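Long-range contacts in tail component (Lactobacillus phage J-1, PDB 5LY8), which probably binds host cell-surface saccharides during Lactobacillus casei infection, this chain being the second carbohydrate-binding module of the evolved distal tail protein: residues Pro76-Thr81 against Asp207-Trp212; Asn33-Phe38 against Asn115-Gly120; Gln151-Asp156 against Glu194-Ser199. All coordinates share one frame; numbering follows the deposited sequence.

Interaction 1 (Pro76-Thr81 against Asp207-Trp212); sequences PSMSGT and DGWTAW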
# COMPACT_ATOMS: atom_id res chain seq x y z
N PRO A 76 6.03 4.83 -10.30
CA PRO A 76 5.00 5.85 -10.10
C PRO A 76 4.28 5.76 -8.77
O PRO A 76 4.15 4.67 -8.21
CB PRO A 76 4.02 5.59 -11.26
CG PRO A 76 4.18 4.16 -11.54
CD PRO A 76 5.64 3.85 -11.33
N SER A 77 3.82 6.91 -8.29
CA SER A 77 2.99 6.97 -7.11
C SER A 77 1.78 7.84 -7.35
O SER A 77 1.79 8.75 -8.21
CB SER A 77 3.75 7.45 -5.89
OG SER A 77 3.87 8.86 -5.93
N MET A 78 0.76 7.60 -6.53
CA MET A 78 -0.48 8.36 -6.53
C MET A 78 -0.83 8.60 -5.08
O MET A 78 -0.69 7.69 -4.25
CB MET A 78 -1.57 7.59 -7.26
CG MET A 78 -2.85 8.40 -7.45
SD MET A 78 -4.07 7.56 -8.46
CE MET A 78 -3.24 7.61 -10.05
N SER A 79 -1.28 9.83 -4.76
CA SER A 79 -1.60 10.21 -3.39
C SER A 79 -2.86 11.02 -3.33
O SER A 79 -3.21 11.69 -4.29
CB SER A 79 -0.47 11.06 -2.81
OG SER A 79 0.74 10.34 -2.76
N GLY A 80 -3.46 11.05 -2.15
CA GLY A 80 -4.63 11.88 -1.91
C GLY A 80 -4.71 12.28 -0.45
O GLY A 80 -3.99 11.74 0.40
N THR A 81 -5.59 13.22 -0.17
CA THR A 81 -5.82 13.73 1.18
C THR A 81 -7.03 13.09 1.81
O THR A 81 -7.99 12.71 1.12
CB THR A 81 -5.89 15.25 1.20
OG1 THR A 81 -7.04 15.65 0.48
CG2 THR A 81 -4.64 15.89 0.65
N ASP A 207 -4.02 11.70 7.66
CA ASP A 207 -4.54 12.75 6.79
C ASP A 207 -4.23 12.51 5.31
O ASP A 207 -4.49 13.39 4.50
CB ASP A 207 -4.03 14.15 7.22
CG ASP A 207 -2.52 14.33 7.02
OD1 ASP A 207 -1.91 13.49 6.37
OD2 ASP A 207 -1.97 15.34 7.51
N GLY A 208 -3.67 11.36 4.96
CA GLY A 208 -3.31 11.15 3.57
C GLY A 208 -2.98 9.72 3.27
O GLY A 208 -2.79 8.89 4.17
N TRP A 209 -2.90 9.43 1.96
CA TRP A 209 -2.51 8.11 1.49
C TRP A 209 -1.60 8.23 0.29
O TRP A 209 -1.72 9.21 -0.46
CB TRP A 209 -3.74 7.25 1.15
CG TRP A 209 -4.56 7.77 0.00
CD1 TRP A 209 -5.57 8.69 0.07
CD2 TRP A 209 -4.44 7.40 -1.38
NE1 TRP A 209 -6.08 8.92 -1.19
CE2 TRP A 209 -5.40 8.14 -2.09
CE3 TRP A 209 -3.61 6.51 -2.09
CZ2 TRP A 209 -5.57 8.02 -3.48
CZ3 TRP A 209 -3.76 6.42 -3.46
CH2 TRP A 209 -4.77 7.13 -4.13
N THR A 210 -0.74 7.23 0.11
CA THR A 210 0.11 7.12 -1.07
C THR A 210 0.16 5.66 -1.50
O THR A 210 0.33 4.78 -0.65
CB THR A 210 1.56 7.57 -0.79
OG1 THR A 210 1.58 8.96 -0.45
CG2 THR A 210 2.50 7.35 -2.00
N ALA A 211 0.07 5.41 -2.81
CA ALA A 211 0.31 4.10 -3.42
C ALA A 211 1.54 4.25 -4.33
O ALA A 211 1.57 5.19 -5.14
CB ALA A 211 -0.90 3.65 -4.21
N TRP A 212 2.55 3.36 -4.20
CA TRP A 212 3.80 3.50 -4.94
C TRP A 212 4.15 2.14 -5.53
O TRP A 212 4.07 1.12 -4.84
CB TRP A 212 4.89 4.02 -3.99
CG TRP A 212 6.27 4.18 -4.55
CD1 TRP A 212 6.62 4.79 -5.73
CD2 TRP A 212 7.49 3.76 -3.93
NE1 TRP A 212 8.00 4.79 -5.88
CE2 TRP A 212 8.55 4.15 -4.78
CE3 TRP A 212 7.78 3.06 -2.75
CZ2 TRP A 212 9.89 3.92 -4.45
CZ3 TRP A 212 9.11 2.82 -2.44
CH2 TRP A 212 10.15 3.22 -3.29
O HOH W 1 -8.11 11.01 -1.12
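The indole of Trp209 lies under the backbone of the opposite strand: one face carries Gly80 N, 3.4 Å above the ring plane and displaced toward the rim, with the carbonyl carbon of Ser79 beside it. In the plane at its edge sits a water that accepts from Trp209 NE1 and donates to Thr81 O. Trp209 also stacks with the ring of Tyr18. Trp209 chi1 of 64° sets CG between the backbone N and the carbonyl carbon, which swings the ring across to Gly80, where no side chain intervenes. Met78 runs alongside, its CG 4.0 Å from Trp209 CH2. On the other face of the sheet, Trp212 brings CD1 to 3.5 Å from Pro76 O.

The strands are antiparallel, at 170°. Met78 pairs with Ala211 through Met78 N to Ala211 O (2.9 Å) and Ala211 N to Met78 O (2.8 Å), the latter nearly straight at 170°; Gly80 and Trp209 form the next hydrogen-bonded pair. Between them, Ser79 OG in one of its two conformers hydrogen-bonds Thr210 OG1 at 2.8 Å, a bond that depends on that copy.

Met78, Trp209 and Ala211 all touch Trp226 of the facing sheet, as expected within a beta-sandwich. Their face is therefore largely apolar, with Trp209 NE1 satisfied by water, whereas on the Trp212 face Ser77 OG bonds Gln50 and Trp212 NE1 bonds Val49 O.

Interaction 2 (Asn33-Phe38 against Asn115-Gly120); sequences NGVTAF and NLTYQG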
# COMPACT_ATOMS: atom_id res chain seq x y z
N ASN A 33 4.30 12.62 -5.76
CA ASN A 33 4.64 13.61 -4.73
C ASN A 33 4.14 13.17 -3.36
O ASN A 33 3.72 14.01 -2.54
CB ASN A 33 4.07 14.99 -5.13
CG ASN A 33 2.57 15.07 -5.01
OD1 ASN A 33 1.86 14.05 -5.01
ND2 ASN A 33 2.04 16.27 -4.79
N GLY A 34 4.18 11.86 -3.10
CA GLY A 34 3.72 11.32 -1.84
C GLY A 34 4.83 10.88 -0.92
O GLY A 34 5.96 11.36 -1.01
N VAL A 35 4.50 9.94 -0.04
CA VAL A 35 5.43 9.48 0.98
C VAL A 35 5.69 8.00 0.78
O VAL A 35 4.75 7.21 0.64
CB VAL A 35 4.86 9.71 2.40
CG1 VAL A 35 5.91 9.40 3.46
CG2 VAL A 35 4.32 11.13 2.58
N THR A 36 6.97 7.62 0.74
CA THR A 36 7.39 6.21 0.62
C THR A 36 7.98 5.73 1.93
O THR A 36 8.41 6.54 2.74
CB THR A 36 8.42 6.01 -0.49
OG1 THR A 36 9.65 6.68 -0.15
CG2 THR A 36 7.91 6.49 -1.82
N ALA A 37 7.96 4.41 2.17
CA ALA A 37 8.40 3.84 3.43
C ALA A 37 9.71 3.06 3.34
O ALA A 37 10.46 3.01 4.32
CB ALA A 37 7.31 2.94 4.00
N PHE A 38 10.01 2.43 2.18
CA PHE A 38 11.19 1.57 2.08
C PHE A 38 12.42 2.29 2.65
O PHE A 38 12.77 3.38 2.18
CB PHE A 38 11.44 1.17 0.63
CG PHE A 38 12.65 0.28 0.51
CD1 PHE A 38 12.64 -1.01 1.02
CD2 PHE A 38 13.81 0.76 -0.06
CE1 PHE A 38 13.77 -1.82 0.92
CE2 PHE A 38 14.95 -0.05 -0.15
CZ PHE A 38 14.92 -1.34 0.34
N ASN A 115 0.28 3.11 1.62
CA ASN A 115 0.66 3.86 2.80
C ASN A 115 -0.38 4.83 3.26
O ASN A 115 -1.04 5.47 2.43
CB ASN A 115 1.94 4.67 2.46
CG ASN A 115 3.10 3.80 2.08
OD1 ASN A 115 3.15 2.63 2.44
ND2 ASN A 115 4.05 4.33 1.31
N LEU A 116 -0.50 4.96 4.58
CA LEU A 116 -1.33 5.98 5.23
C LEU A 116 -0.36 6.87 5.99
O LEU A 116 0.56 6.38 6.66
CB LEU A 116 -2.37 5.36 6.15
CG LEU A 116 -3.42 4.53 5.39
CD1 LEU A 116 -4.24 3.72 6.33
CD2 LEU A 116 -4.33 5.41 4.50
N THR A 117 -0.58 8.19 5.89
CA THR A 117 0.35 9.18 6.41
C THR A 117 -0.33 10.22 7.24
O THR A 117 -1.56 10.36 7.20
CB THR A 117 1.08 9.83 5.21
OG1 THR A 117 0.16 10.56 4.39
CG2 THR A 117 1.82 8.81 4.33
N TYR A 118 0.48 10.98 7.97
CA TYR A 118 0.01 12.13 8.73
C TYR A 118 1.08 13.18 8.68
O TYR A 118 2.24 12.92 9.05
CB TYR A 118 -0.35 11.83 10.20
CG TYR A 118 -1.02 13.01 10.88
CD1 TYR A 118 -2.27 13.45 10.47
CD2 TYR A 118 -0.39 13.70 11.91
CE1 TYR A 118 -2.88 14.54 11.07
CE2 TYR A 118 -1.01 14.78 12.53
CZ TYR A 118 -2.26 15.19 12.11
OH TYR A 118 -2.88 16.26 12.71
N GLN A 119 0.73 14.41 8.25
CA GLN A 119 1.66 15.53 8.17
C GLN A 119 2.99 15.12 7.50
O GLN A 119 4.06 15.52 7.96
CB GLN A 119 1.85 16.23 9.54
CG GLN A 119 0.53 16.81 10.04
CD GLN A 119 0.62 17.59 11.34
OE1 GLN A 119 1.37 17.29 12.31
NE2 GLN A 119 -0.25 18.57 11.46
N GLY A 120 2.90 14.31 6.44
CA GLY A 120 4.07 13.96 5.65
C GLY A 120 4.86 12.76 6.13
O GLY A 120 5.90 12.45 5.53
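Asn115 ND2 is held at two points: it donates to Val35 O across the contact at 3.0 Å, with an N-H...O angle of 154°, and to Glu113 OE1 within its own strand. The Val35 oxygen lies close to the amide plane of Asn115, whereas the amide nitrogen is tilted 21° from the carbonyl plane of Val35. At the other end of the amide, Asn115 OD1 bonds Ser125 OG on the adjoining strand, so both ends of the group have partners and its rotation is fixed. A chi1 of -61°, with CG opposite the carbonyl carbon, sends the amide out from the sheet toward the loop.

Beyond this bond the contact is van der Waals packing centred on Val35. Its CB rests 3.7 Å from Thr117 CG2, and the two side chains meet at a slant. Both valine methyls also approach the turn that follows the strand: Val35 CG2 is 3.6 Å and Val35 CG1 3.7 Å from Gly120 O. Ala37 adds a looser approach, its CB 4.4 Å from Asn115 ND2.

Further bonds hold the loop from outside the two segments: Glu113 accepts from the backbone N of Ala37 through OE1 and from that of Phe38 through OE2, while Val35 N donates to Thr210 OG1. There is no strand pairing between the segments; the nearest CA atoms, those of Val35 and Gly120, are 6.6 Å apart. Residues 33-38 thus form an irregular loop laid across a face of the sheet and fixed by side-chain-to-backbone bonds and one valine, a connection packed over the beta-sandwich of this concanavalin-clan carbohydrate-binding module.

Interaction 3 (Gln151-Asp156 against Glu194-Ser199); sequences QMLFFD and ETRTVS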
# COMPACT_ATOMS: atom_id res chain seq x y z
N GLN A 151 8.71 0.71 12.82
CA GLN A 151 8.77 -0.64 13.34
C GLN A 151 8.15 -1.56 12.32
O GLN A 151 6.96 -1.42 12.00
CB GLN A 151 7.98 -0.76 14.64
CG GLN A 151 8.68 -0.22 15.88
CD GLN A 151 7.78 -0.27 17.10
OE1 GLN A 151 7.83 0.62 17.95
NE2 GLN A 151 6.95 -1.30 17.22
N MET A 152 8.94 -2.47 11.76
CA MET A 152 8.38 -3.46 10.86
C MET A 152 7.75 -4.51 11.77
O MET A 152 8.45 -5.21 12.52
CB MET A 152 9.43 -4.06 9.92
CG MET A 152 8.80 -5.07 8.95
SD MET A 152 9.90 -5.70 7.69
CE MET A 152 9.98 -4.33 6.62
N LEU A 153 6.41 -4.56 11.76
CA LEU A 153 5.65 -5.47 12.62
C LEU A 153 5.77 -6.92 12.21
O LEU A 153 5.69 -7.80 13.05
CB LEU A 153 4.19 -5.04 12.66
CG LEU A 153 3.93 -3.65 13.25
CD1 LEU A 153 2.48 -3.25 13.05
CD2 LEU A 153 4.26 -3.60 14.76
N PHE A 154 5.88 -7.19 10.92
CA PHE A 154 6.03 -8.57 10.46
C PHE A 154 6.68 -8.54 9.09
O PHE A 154 6.59 -7.55 8.37
CB PHE A 154 4.67 -9.31 10.39
CG PHE A 154 3.70 -8.68 9.43
CD1 PHE A 154 2.84 -7.68 9.85
CD2 PHE A 154 3.63 -9.10 8.10
CE1 PHE A 154 1.94 -7.10 8.96
CE2 PHE A 154 2.75 -8.49 7.21
CZ PHE A 154 1.91 -7.49 7.64
N PHE A 155 7.27 -9.67 8.73
CA PHE A 155 7.90 -9.93 7.45
C PHE A 155 7.48 -11.35 7.14
O PHE A 155 7.98 -12.29 7.78
CB PHE A 155 9.42 -9.80 7.63
CG PHE A 155 10.28 -9.95 6.39
CD1 PHE A 155 10.54 -11.20 5.85
CD2 PHE A 155 10.91 -8.85 5.84
CE1 PHE A 155 11.37 -11.34 4.72
CE2 PHE A 155 11.76 -8.99 4.73
CZ PHE A 155 11.99 -10.24 4.19
N ASP A 156 6.52 -11.53 6.24
CA ASP A 156 5.91 -12.83 5.97
C ASP A 156 6.31 -13.33 4.60
O ASP A 156 5.88 -12.78 3.58
CB ASP A 156 4.36 -12.73 6.08
CG ASP A 156 3.79 -12.62 7.49
OD1 ASP A 156 4.59 -12.61 8.47
OD2 ASP A 156 2.55 -12.53 7.61
N GLU A 194 -2.46 -10.15 9.52
CA GLU A 194 -1.63 -9.85 10.68
C GLU A 194 -2.25 -8.70 11.42
O GLU A 194 -2.42 -7.61 10.83
CB GLU A 194 -0.20 -9.47 10.23
CG GLU A 194 0.59 -10.61 9.61
CD GLU A 194 1.04 -11.73 10.52
OE1 GLU A 194 0.93 -11.62 11.76
OE2 GLU A 194 1.62 -12.70 9.98
N THR A 195 -2.54 -8.89 12.70
CA THR A 195 -3.06 -7.83 13.54
C THR A 195 -2.10 -7.59 14.67
O THR A 195 -1.59 -8.55 15.25
CB THR A 195 -4.42 -8.25 14.11
OG1 THR A 195 -5.33 -8.50 13.03
CG2 THR A 195 -5.01 -7.20 15.06
N ARG A 196 -1.84 -6.32 15.03
CA ARG A 196 -1.04 -6.02 16.22
C ARG A 196 -1.72 -4.96 17.03
O ARG A 196 -2.27 -4.00 16.46
CB ARG A 196 0.40 -5.57 15.89
CG ARG A 196 1.23 -6.59 15.09
CD ARG A 196 1.55 -7.83 15.94
NE ARG A 196 2.41 -8.75 15.20
CZ ARG A 196 2.01 -9.62 14.27
NH1 ARG A 196 0.72 -9.76 13.98
NH2 ARG A 196 2.90 -10.36 13.62
N THR A 197 -1.69 -5.10 18.35
CA THR A 197 -2.22 -4.05 19.20
C THR A 197 -1.05 -3.12 19.39
O THR A 197 -0.05 -3.54 19.99
CB THR A 197 -2.71 -4.61 20.52
OG1 THR A 197 -3.76 -5.53 20.24
CG2 THR A 197 -3.20 -3.49 21.48
N VAL A 198 -1.16 -1.90 18.87
CA VAL A 198 -0.08 -0.92 18.93
C VAL A 198 -0.41 0.12 19.99
O VAL A 198 -1.43 0.83 19.90
CB VAL A 198 0.13 -0.28 17.54
CG1 VAL A 198 1.24 0.78 17.58
CG2 VAL A 198 0.45 -1.33 16.46
N SER A 199 0.44 0.21 21.02
CA SER A 199 0.24 1.12 22.13
C SER A 199 -0.03 2.57 21.65
O SER A 199 0.79 3.13 20.92
CB SER A 199 1.47 1.09 23.03
OG SER A 199 1.22 1.71 24.28
O HOH W 2 5.05 -7.69 15.70
O HOH W 3 5.59 -10.53 14.19
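Strands 151-156 and 194-197 run roughly antiparallel, at 155°, but their axes stay 8.3 Å apart, so side chains rather than backbone bonds join them. Phe154 supplies the central surface. Glu194 CG sits 3.5 Å from the centroid of its ring and only 6° off the normal, a CH-pi contact over the face, with Glu194 CB 3.4 Å from Phe154 CE1. Phe140 and Phe181 meet the same ring edge-to-face.

The bend in Glu194 (chi2 -70°) turns its carboxylate back toward Asp156, where Glu194 OE2 and Asp156 OD2 are 2.6 Å apart. Glu194 OE1 receives two bonds, from Arg196 NH1 at 2.9 Å and Arg196 NH2 at 3.0 Å, in an end-on salt bridge. NH1 donates to Thr195 O as well, which fixes the guanidinium further. Two waters complete the link: each donates to Leu153 O, one accepting from Arg196 NE and the other from NH2. Leu153 CD1 packs 4.1 Å from Arg196 CG and more loosely on Val198.

The contact joins the outermost strand 191-197 of the six-stranded sheet to strand 151-158 of the mixed sheet, where Leu153 and Phe154 both face Gly142 in a classic beta bulge. Two carboxyl oxygens this close suggest that one of the acids probably holds a proton; Arg196 would be expected to favour the charge on Glu194, although the structure does not decide which.

How the interactions relate
From the N terminus, residues 33-38 come first, followed by 76-81, and then 115-120 returns to the first of these, closing interaction 2. Segment 207-212 later returns to 76-81, so interactions 1 and 2 cross along the chain. Interaction 3 opens at 151-156 and closes at 194-199, after interaction 2 is complete and wholly within the span of interaction 1. Interactions 1 and 2 touch: strands 208-216 and 110-118 are neighbours in one sheet, and the loop of interaction 2 overlies it. Interaction 3 lies with its centre about 22 Å from that of interaction 1, linking strand 151-158 of this sheet to strand 191-197, outermost in the six-stranded sheet.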